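Local coordinates for protein N-acetylmuramoyl-l-alanine amidase (Bartonella henselae, PDB 3NE8) that probably cleaves the amide bond between N-acetylmuramic acid and L-alanine in peptidoglycan as a zinc-dependent hydrolase of cell wall remodelling during division, at residues 45-50 / 219-224. Sequence-based numbering, arbitrary orientation. Where two conformers were deposited one is given.
Sequences KGSHTI and SIRQFA
The R221 side chain leaves helix 206-227 with CG anti to its own carbonyl carbon. Bends at chi2 (-88°) and chi3 (62°) then carry its guanidinium group to S47, H48 and T49. This holds for one of the two conformers modelled for R221. T49 has OG1 beside its backbone N (chi1 -53°), and this oxygen comes within 3.1 Å of R221 NE. In this zinc amidase fold, a mixed sheet flanked by helices, the contact joins helix 206-227 to the loop after helix 28-45 and to the start of edge strand 49-53. It lies at the surface, away from the zinc site.

S47 O sits over one face of the R221 guanidinium, 2.8 Å from R221 NH1. The N-H bonds do not aim at this oxygen, so the approach is probably electrostatic. H48 O comes in obliquely, 3.3 Å from R221 NH2, and again the N-H points elsewhere. The T49 and R221 side chains run past each other in opposite directions.

Deeper in, I220 packs on V7, L77 and I79 of the neighbouring strands. F223 meets the ring of F151 on helix 135-161. Strand 49-53 is held by backbone bonds from I50 to F5 and V7.

One water links the two segments. It accepts hydrogen bonds from S47 N at 2.8 Å and from R221 NH1 at 3.2 Å.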
loop_
_atom_site.group_PDB
_atom_site.type_symbol
_atom_site.label_atom_id
_atom_site.label_comp_id
_atom_site.label_asym_id
_atom_site.label_seq_id
_atom_site.Cartn_x
_atom_site.Cartn_y
_atom_site.Cartn_z
ATOM N N LYS A 45 13.399 18.351 -8.676
ATOM C CA LYS A 45 14.650 18.339 -7.918
ATOM C C LYS A 45 15.066 16.906 -7.642
ATOM O O LYS A 45 16.246 16.618 -7.452
ATOM C CB LYS A 45 14.480 19.048 -6.572
ATOM C CG LYS A 45 14.393 20.555 -6.640
ATOM C CD LYS A 45 14.204 21.138 -5.244
ATOM C CE LYS A 45 14.161 22.659 -5.272
ATOM N NZ LYS A 45 13.885 23.233 -3.923
ATOM N N GLY A 46 14.084 16.012 -7.590
ATOM C CA GLY A 46 14.339 14.613 -7.306
ATOM C C GLY A 46 14.758 13.873 -8.558
ATOM O O GLY A 46 14.926 14.466 -9.623
ATOM N N SER A 47 14.944 12.568 -8.433
ATOM C CA SER A 47 15.281 11.765 -9.595
ATOM C C SER A 47 14.070 10.960 -10.045
ATOM O O SER A 47 13.177 10.654 -9.250
ATOM C CB SER A 47 16.465 10.840 -9.296
ATOM O OG SER A 47 16.154 9.922 -8.262
ATOM N N HIS A 48 14.032 10.656 -11.335
ATOM C CA HIS A 48 13.108 9.663 -11.869
ATOM C C HIS A 48 11.619 9.988 -11.719
ATOM O O HIS A 48 10.805 9.070 -11.620
ATOM C CB HIS A 48 13.390 8.292 -11.244
ATOM C CG HIS A 48 14.819 7.856 -11.350
ATOM N ND1 HIS A 48 15.638 7.722 -10.249
ATOM C CD2 HIS A 48 15.574 7.525 -12.424
ATOM C CE1 HIS A 48 16.837 7.325 -10.641
ATOM N NE2 HIS A 48 16.825 7.199 -11.956
ATOM N N THR A 49 11.255 11.271 -11.688
ATOM C CA THR A 49 9.845 11.643 -11.807
ATOM C C THR A 49 9.634 12.587 -12.982
ATOM O O THR A 49 10.284 13.625 -13.073
ATOM C CB THR A 49 9.302 12.330 -10.542
ATOM O OG1 THR A 49 9.580 11.518 -9.392
ATOM C CG2 THR A 49 7.804 12.536 -10.675
ATOM N N ILE A 50 8.715 12.226 -13.876
ATOM C CA ILE A 50 8.348 13.082 -14.998
ATOM C C ILE A 50 6.970 13.658 -14.713
ATOM O O ILE A 50 6.038 12.921 -14.392
ATOM C CB ILE A 50 8.334 12.294 -16.306
ATOM C CG1 ILE A 50 9.727 11.729 -16.594
ATOM C CG2 ILE A 50 7.883 13.176 -17.461
ATOM C CD1 ILE A 50 9.804 10.979 -17.894
ATOM N N SER A 219 6.237 11.769 -0.540
ATOM C CA SER A 219 5.231 10.719 -0.615
ATOM C C SER A 219 5.170 10.107 -1.999
ATOM O O SER A 219 5.013 8.893 -2.139
ATOM C CB SER A 219 3.850 11.241 -0.228
ATOM O OG SER A 219 3.848 11.622 1.138
ATOM N N ILE A 220 5.273 10.948 -3.028
ATOM C CA ILE A 220 5.278 10.464 -4.404
ATOM C C ILE A 220 6.476 9.565 -4.680
ATOM O O ILE A 220 6.341 8.504 -5.304
ATOM C CB ILE A 220 5.209 11.632 -5.412
ATOM C CG1 ILE A 220 3.837 12.304 -5.320
ATOM C CG2 ILE A 220 5.501 11.132 -6.829
ATOM C CD1 ILE A 220 3.754 13.628 -6.066
ATOM N N ARG A 221 7.654 9.950 -4.215
ATOM C CA ARG A 221 8.841 9.113 -4.371
ATOM C C ARG A 221 8.656 7.743 -3.714
ATOM O O ARG A 221 9.042 6.710 -4.272
ATOM C CB ARG A 221 10.068 9.820 -3.794
ATOM C CG ARG A 221 10.361 11.166 -4.444
ATOM C CD ARG A 221 11.251 11.029 -5.671
ATOM N NE ARG A 221 10.637 10.234 -6.729
ATOM C CZ ARG A 221 11.255 9.251 -7.376
ATOM N NH1 ARG A 221 12.509 8.943 -7.073
ATOM N NH2 ARG A 221 10.622 8.581 -8.327
ATOM N N GLN A 222 8.069 7.726 -2.520
ATOM C CA GLN A 222 7.823 6.458 -1.832
ATOM C C GLN A 222 6.818 5.611 -2.607
ATOM O O GLN A 222 6.977 4.401 -2.742
ATOM C CB GLN A 222 7.310 6.722 -0.421
ATOM C CG GLN A 222 8.360 7.282 0.523
ATOM C CD GLN A 222 7.828 7.440 1.925
ATOM O OE1 GLN A 222 6.680 7.837 2.122
ATOM N NE2 GLN A 222 8.658 7.117 2.916
ATOM N N PHE A 223 5.787 6.251 -3.131
ATOM C CA PHE A 223 4.781 5.563 -3.925
ATOM C C PHE A 223 5.383 4.990 -5.211
ATOM O O PHE A 223 5.074 3.859 -5.596
ATOM C CB PHE A 223 3.653 6.549 -4.221
ATOM C CG PHE A 223 2.470 5.962 -4.936
ATOM C CD1 PHE A 223 1.650 5.028 -4.314
ATOM C CD2 PHE A 223 2.139 6.402 -6.209
ATOM C CE1 PHE A 223 0.531 4.529 -4.964
ATOM C CE2 PHE A 223 1.029 5.904 -6.867
ATOM C CZ PHE A 223 0.220 4.962 -6.242
ATOM N N ALA A 224 6.265 5.756 -5.852
ATOM C CA ALA A 224 6.946 5.287 -7.053
ATOM C C ALA A 224 7.783 4.048 -6.744
ATOM O O ALA A 224 7.784 3.073 -7.501
ATOM C CB ALA A 224 7.830 6.383 -7.614
HETATM O O HOH W 1 14.802 10.986 -6.134
#